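Local coordinates for phosphate-specific transport system accessory protein PhoU homolog (Streptococcus pneumoniae, PDB 2I0M) that probably helps regulate phosphate uptake, working as a homodimer of all-helical subunits that bind zinc ions, at residues 79-84 against 204-209; 88-93 against 198-203. All blocks are in the same frame, centred on the assembly; numbering follows the deposited sequence.

Both contacts join the same two helices, helix 74-105 and helix 177-209, whose segments run antiparallel in each contact. Contact 2 is nested inside the chain loop closed by contact 1, and their centres lie 11 Å apart. They meet directly through Arg-203, whose CG packs 3.7 Å from CA of Ser-82. The centre of contact 2 lies about 7 Å from the centre of the chain, that of contact 1 about 18 Å. The contacts differ in their relation to zinc: Glu-91 of contact 2 binds one ion, Asn-199 has its side chain about 6 Å from another, and the side chain of Tyr-206 in contact 1 is about 10 Å from a zinc. The second subunit touches both contacts.

Contact 1 (79-84 against 204-209)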
loop_
_atom_site.group_PDB
_atom_site.type_symbol
_atom_site.label_atom_id
_atom_site.label_comp_id
_atom_site.label_asym_id
_atom_site.label_seq_id
_atom_site.Cartn_x
_atom_site.Cartn_y
_atom_site.Cartn_z
ATOM N N PHE A 79 -14.582 10.863 -10.469
ATOM C CA PHE A 79 -15.170 9.540 -10.395
ATOM C C PHE A 79 -14.299 8.508 -11.086
ATOM O O PHE A 79 -13.874 7.568 -10.460
ATOM C CB PHE A 79 -16.599 9.493 -10.951
ATOM C CG PHE A 79 -17.177 8.107 -10.955
ATOM C CD1 PHE A 79 -17.750 7.577 -9.798
ATOM C CD2 PHE A 79 -17.100 7.309 -12.089
ATOM C CE1 PHE A 79 -18.269 6.301 -9.783
ATOM C CE2 PHE A 79 -17.600 6.027 -12.079
ATOM C CZ PHE A 79 -18.193 5.517 -10.926
ATOM N N VAL A 80 -14.050 8.696 -12.379
ATOM C CA VAL A 80 -13.230 7.773 -13.165
ATOM C C VAL A 80 -11.819 7.604 -12.536
ATOM O O VAL A 80 -11.281 6.489 -12.502
ATOM C CB VAL A 80 -13.186 8.208 -14.654
ATOM C CG1 VAL A 80 -12.199 7.389 -15.448
ATOM C CG2 VAL A 80 -14.564 8.106 -15.276
ATOM N N ILE A 81 -11.255 8.699 -12.015
ATOM C CA ILE A 81 -9.958 8.663 -11.322
ATOM C C ILE A 81 -10.045 7.803 -10.056
ATOM O O ILE A 81 -9.107 7.099 -9.710
ATOM C CB ILE A 81 -9.457 10.096 -10.959
ATOM C CG1 ILE A 81 -9.092 10.894 -12.232
ATOM C CG2 ILE A 81 -8.252 10.035 -9.992
ATOM C CD1 ILE A 81 -8.709 12.375 -11.985
ATOM N N SER A 82 -11.188 7.855 -9.382
ATOM C CA SER A 82 -11.419 7.080 -8.172
ATOM C C SER A 82 -11.522 5.581 -8.455
ATOM O O SER A 82 -11.062 4.777 -7.668
ATOM C CB SER A 82 -12.686 7.568 -7.462
ATOM O OG SER A 82 -12.546 8.918 -7.063
ATOM N N ILE A 83 -12.158 5.217 -9.563
ATOM C CA ILE A 83 -12.275 3.821 -9.970
ATOM C C ILE A 83 -10.885 3.271 -10.349
ATOM O O ILE A 83 -10.497 2.198 -9.888
ATOM C CB ILE A 83 -13.281 3.655 -11.131
ATOM C CG1 ILE A 83 -14.710 4.082 -10.710
ATOM C CG2 ILE A 83 -13.209 2.251 -11.718
ATOM C CD1 ILE A 83 -15.508 3.113 -9.799
ATOM N N MET A 84 -10.128 4.032 -11.139
ATOM C CA MET A 84 -8.784 3.627 -11.573
ATOM C C MET A 84 -7.878 3.375 -10.386
ATOM O O MET A 84 -7.212 2.353 -10.308
ATOM C CB MET A 84 -8.151 4.685 -12.465
ATOM C CG MET A 84 -8.722 4.739 -13.863
ATOM S SD MET A 84 -7.606 5.562 -15.034
ATOM C CE MET A 84 -8.769 6.421 -16.061
ATOM N N LEU A 204 -12.959 7.975 -1.675
ATOM C CA LEU A 204 -14.388 8.277 -1.598
ATOM C C LEU A 204 -14.616 9.675 -0.999
ATOM O O LEU A 204 -15.487 10.420 -1.469
ATOM C CB LEU A 204 -15.094 7.192 -0.781
ATOM C CG LEU A 204 -16.465 6.596 -1.131
ATOM C CD1 LEU A 204 -16.801 6.698 -2.619
ATOM C CD2 LEU A 204 -16.532 5.123 -0.646
ATOM N N VAL A 205 -13.821 10.054 0.005
ATOM C CA VAL A 205 -13.998 11.397 0.577
ATOM C C VAL A 205 -13.579 12.464 -0.441
ATOM O O VAL A 205 -14.267 13.466 -0.594
ATOM C CB VAL A 205 -13.419 11.579 2.042
ATOM C CG1 VAL A 205 -11.993 11.162 2.127
ATOM C CG2 VAL A 205 -13.544 13.035 2.529
ATOM N N TYR A 206 -12.483 12.199 -1.161
ATOM C CA TYR A 206 -12.013 13.020 -2.276
ATOM C C TYR A 206 -13.070 13.194 -3.369
ATOM O O TYR A 206 -13.152 14.239 -4.010
ATOM C CB TYR A 206 -10.732 12.409 -2.864
ATOM C CG TYR A 206 -10.518 12.674 -4.335
ATOM C CD1 TYR A 206 -9.789 13.790 -4.773
ATOM C CD2 TYR A 206 -11.035 11.804 -5.290
ATOM C CE1 TYR A 206 -9.589 14.029 -6.147
ATOM C CE2 TYR A 206 -10.852 12.026 -6.644
ATOM C CZ TYR A 206 -10.125 13.126 -7.070
ATOM O OH TYR A 206 -9.966 13.317 -8.426
ATOM N N LEU A 207 -13.863 12.154 -3.588
ATOM C CA LEU A 207 -14.899 12.185 -4.609
ATOM C C LEU A 207 -16.020 13.181 -4.239
ATOM O O LEU A 207 -16.458 13.982 -5.066
ATOM C CB LEU A 207 -15.415 10.759 -4.858
ATOM C CG LEU A 207 -16.564 10.468 -5.825
ATOM C CD1 LEU A 207 -16.339 11.085 -7.207
ATOM C CD2 LEU A 207 -16.792 8.973 -5.916
ATOM N N GLU A 208 -16.456 13.163 -2.988
ATOM C CA GLU A 208 -17.478 14.092 -2.546
ATOM C C GLU A 208 -16.918 15.486 -2.309
ATOM O O GLU A 208 -17.578 16.485 -2.571
ATOM C CB GLU A 208 -18.175 13.583 -1.286
ATOM C CG GLU A 208 -19.336 14.500 -0.862
ATOM C CD GLU A 208 -20.472 13.779 -0.179
ATOM O OE1 GLU A 208 -20.233 12.765 0.493
ATOM O OE2 GLU A 208 -21.619 14.244 -0.309
ATOM N N THR A 209 -15.676 15.530 -1.844
ATOM C CA THR A 209 -15.029 16.733 -1.357
ATOM C C THR A 209 -14.270 17.489 -2.452
ATOM O O THR A 209 -14.380 18.706 -2.554
ATOM C CB THR A 209 -14.115 16.339 -0.178
ATOM O OG1 THR A 209 -14.921 16.236 1.005
ATOM C CG2 THR A 209 -13.009 17.327 0.058
#
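Segments 79-84 and 204-209 run antiparallel, their axes 9.8 Å apart at closest approach and 176° between directions, with Phe-79 and Leu-207 nearest in register. This is helix-helix packing in the all-helical PhoU fold, joining the start of helix 74-105 to the end of helix 177-209. Leu-207 reaches across with CG anti to its backbone N (chi1 177°), which places Leu-207 CD1 3.7 Å from Phe-79 N. Leu-207 CD1 also lies 4.1 Å from Phe-79 CB. The bond from CA to CB of Phe-79 points away overall, yet Leu-207 CD2 still meets its ring obliquely; CG1 of Ile-83 lies over one face of the Phe-79 ring, 3.7 Å above the plane and offset toward the rim. Ile-83 in turn packs on helices 5-35 and 39-66. The Tyr-206 ring presents an edge to Ser-82: Ser-82 OG lies in the ring plane, 3.6 Å from Tyr-206 CE2, with no hydrogen bond between the two residues. That hydroxyl is instead bonded to the carbonyl O of Arg-78, one turn earlier, as its position beside its own backbone N allows (chi1 -62°). Arg-78 also spans the helices, its NH2 bonding the carbonyl O of Leu-207. Arg-203, one turn before Tyr-206, makes a cation-pi contact with the tyrosine ring and packs against Ile-81 and Ser-82. The tyrosine side chain crosses that of Ile-81 at about a right angle, and Tyr-206 OH stops 3.9 Å from Ile-81 CD1 and 4.0 Å from Ile-81 CG2.

Contact 2 (88-93 against 198-203); sequences SDLERM and ANICER. With ZN (zinc ion), chain D.
In the core of the PhoU helical bundle, segments 88-93 and 198-203 lie side by side and antiparallel, their axes 10.3 Å apart at closest and 170° between directions. Ile-200 touches three residues of the other helix. Ile-200 CG1, anti to the carbonyl carbon (chi1 -60°), lies 3.8 Å from Asp-89 CB as the two side chains slide past each other in opposite directions. Beyond it, Ile-200 CD1 meets Leu-90 CD1 at 3.8 Å and Met-93 SD at 4.0 Å; Leu-90 continues the apolar layer onto helix 5-35. On the polar flank, Asp-89 OD2 rests 3.6 Å from Asn-199 CB. The aspartate's charge is answered across the dimer by a salt bridge from Asp-89 OD1 to NH1 of Arg-92 of the second subunit. Asn-199 ND2 reaches one turn forward along its own helix to Glu-202 OE2, a 3.2 Å hydrogen bond. Away from helix 177-209, Glu-91 grips zinc with both oxygens, OE2 at 2.3 Å and OE1 at 2.6 Å. Asp-95 and Asp-214 of the second subunit bind the same ion, an acidic zinc site in which a dimer partner completes the carboxylate shell supplied by one PhoU helix.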
loop_
_atom_site.group_PDB
_atom_site.type_symbol
_atom_site.label_atom_id
_atom_site.label_comp_id
_atom_site.label_asym_id
_atom_site.label_seq_id
_atom_site.Cartn_x
_atom_site.Cartn_y
_atom_site.Cartn_z
ATOM N N SER A 88 -6.911 -0.797 -8.534
ATOM C CA SER A 88 -5.524 -1.082 -8.152
ATOM C C SER A 88 -5.295 -1.473 -6.677
ATOM O O SER A 88 -4.548 -2.408 -6.386
ATOM C CB SER A 88 -4.653 0.124 -8.496
ATOM O OG SER A 88 -3.345 -0.055 -7.991
ATOM N N ASP A 89 -5.901 -0.738 -5.756
ATOM C CA ASP A 89 -5.847 -1.069 -4.332
ATOM C C ASP A 89 -6.493 -2.445 -4.089
ATOM O O ASP A 89 -6.066 -3.218 -3.226
ATOM C CB ASP A 89 -6.596 -0.003 -3.504
ATOM C CG ASP A 89 -5.830 1.306 -3.370
ATOM O OD1 ASP A 89 -4.620 1.357 -3.666
ATOM O OD2 ASP A 89 -6.430 2.304 -2.927
ATOM N N LEU A 90 -7.527 -2.726 -4.877
ATOM C CA LEU A 90 -8.266 -3.952 -4.805
ATOM C C LEU A 90 -7.388 -5.123 -5.277
ATOM O O LEU A 90 -7.339 -6.150 -4.605
ATOM C CB LEU A 90 -9.543 -3.811 -5.639
ATOM C CG LEU A 90 -10.965 -4.109 -5.165
ATOM C CD1 LEU A 90 -11.345 -3.568 -3.753
ATOM C CD2 LEU A 90 -11.912 -3.570 -6.232
ATOM N N GLU A 91 -6.659 -4.980 -6.387
ATOM C CA GLU A 91 -5.734 -6.070 -6.745
ATOM C C GLU A 91 -4.574 -6.274 -5.776
ATOM O O GLU A 91 -4.047 -7.379 -5.670
ATOM C CB GLU A 91 -5.422 -6.217 -8.273
ATOM C CG GLU A 91 -4.098 -5.868 -8.909
ATOM C CD GLU A 91 -2.834 -6.355 -8.213
ATOM O OE1 GLU A 91 -2.372 -5.620 -7.313
ATOM O OE2 GLU A 91 -2.259 -7.410 -8.602
ATOM N N ARG A 92 -4.214 -5.227 -5.032
ATOM C CA ARG A 92 -3.190 -5.378 -3.988
ATOM C C ARG A 92 -3.790 -6.083 -2.770
ATOM O O ARG A 92 -3.151 -6.946 -2.172
ATOM C CB ARG A 92 -2.518 -4.047 -3.662
ATOM C CG ARG A 92 -1.687 -3.541 -4.845
ATOM C CD ARG A 92 -1.151 -2.168 -4.619
ATOM N NE ARG A 92 -0.491 -1.628 -5.807
ATOM C CZ ARG A 92 -0.018 -0.385 -5.891
ATOM N NH1 ARG A 92 -0.138 0.444 -4.847
ATOM N NH2 ARG A 92 0.585 0.030 -7.009
ATOM N N MET A 93 -5.028 -5.738 -2.437
ATOM C CA MET A 93 -5.818 -6.510 -1.451
ATOM C C MET A 93 -5.833 -8.006 -1.798
ATOM O O MET A 93 -5.412 -8.839 -0.990
ATOM C CB MET A 93 -7.225 -5.931 -1.333
ATOM C CG MET A 93 -7.195 -4.533 -0.670
ATOM S SD MET A 93 -8.718 -3.582 -0.764
ATOM C CE MET A 93 -9.747 -4.715 0.117
ATOM N N ALA A 198 -8.903 1.424 3.718
ATOM C CA ALA A 198 -8.862 2.780 4.240
ATOM C C ALA A 198 -8.481 3.777 3.132
ATOM O O ALA A 198 -9.079 4.837 3.020
ATOM C CB ALA A 198 -7.860 2.865 5.413
ATOM N N ASN A 199 -7.475 3.429 2.337
ATOM C CA ASN A 199 -7.155 4.130 1.114
ATOM C C ASN A 199 -8.351 4.299 0.153
ATOM O O ASN A 199 -8.502 5.358 -0.437
ATOM C CB ASN A 199 -5.973 3.458 0.401
ATOM C CG ASN A 199 -4.622 3.729 1.087
ATOM O OD1 ASN A 199 -3.691 2.907 1.009
ATOM N ND2 ASN A 199 -4.510 4.875 1.748
ATOM N N ILE A 200 -9.212 3.293 0.016
ATOM C CA ILE A 200 -10.346 3.412 -0.913
ATOM C C ILE A 200 -11.379 4.363 -0.321
ATOM O O ILE A 200 -11.960 5.184 -1.033
ATOM C CB ILE A 200 -10.967 2.052 -1.310
ATOM C CG1 ILE A 200 -9.930 1.151 -1.993
ATOM C CG2 ILE A 200 -12.163 2.255 -2.249
ATOM C CD1 ILE A 200 -10.378 -0.284 -2.180
ATOM N N CYS A 201 -11.538 4.276 0.998
ATOM C CA CYS A 201 -12.312 5.227 1.796
ATOM C C CYS A 201 -11.922 6.695 1.592
ATOM O O CYS A 201 -12.784 7.527 1.383
ATOM C CB CYS A 201 -12.268 4.837 3.281
ATOM S SG CYS A 201 -13.167 3.302 3.673
ATOM N N GLU A 202 -10.626 7.003 1.654
ATOM C CA GLU A 202 -10.119 8.366 1.412
ATOM C C GLU A 202 -10.421 8.865 -0.001
ATOM O O GLU A 202 -10.758 10.022 -0.194
ATOM C CB GLU A 202 -8.610 8.449 1.652
ATOM C CG GLU A 202 -8.171 8.095 3.067
ATOM C CD GLU A 202 -6.674 8.295 3.291
ATOM O OE1 GLU A 202 -6.309 9.027 4.229
ATOM O OE2 GLU A 202 -5.861 7.716 2.536
ATOM N N ARG A 203 -10.281 7.982 -0.979
ATOM C CA ARG A 203 -10.657 8.250 -2.370
ATOM C C ARG A 203 -12.136 8.627 -2.486
ATOM O O ARG A 203 -12.517 9.471 -3.294
ATOM C CB ARG A 203 -10.382 6.995 -3.219
ATOM C CG ARG A 203 -10.199 7.245 -4.692
ATOM C CD ARG A 203 -8.753 7.656 -5.048
ATOM N NE ARG A 203 -8.683 9.077 -5.366
ATOM C CZ ARG A 203 -7.648 9.693 -5.924
ATOM N NH1 ARG A 203 -6.552 9.026 -6.264
ATOM N NH2 ARG A 203 -7.732 10.999 -6.151
HETATM ZN ZN ZN D . -0.244 -7.060 -7.598
#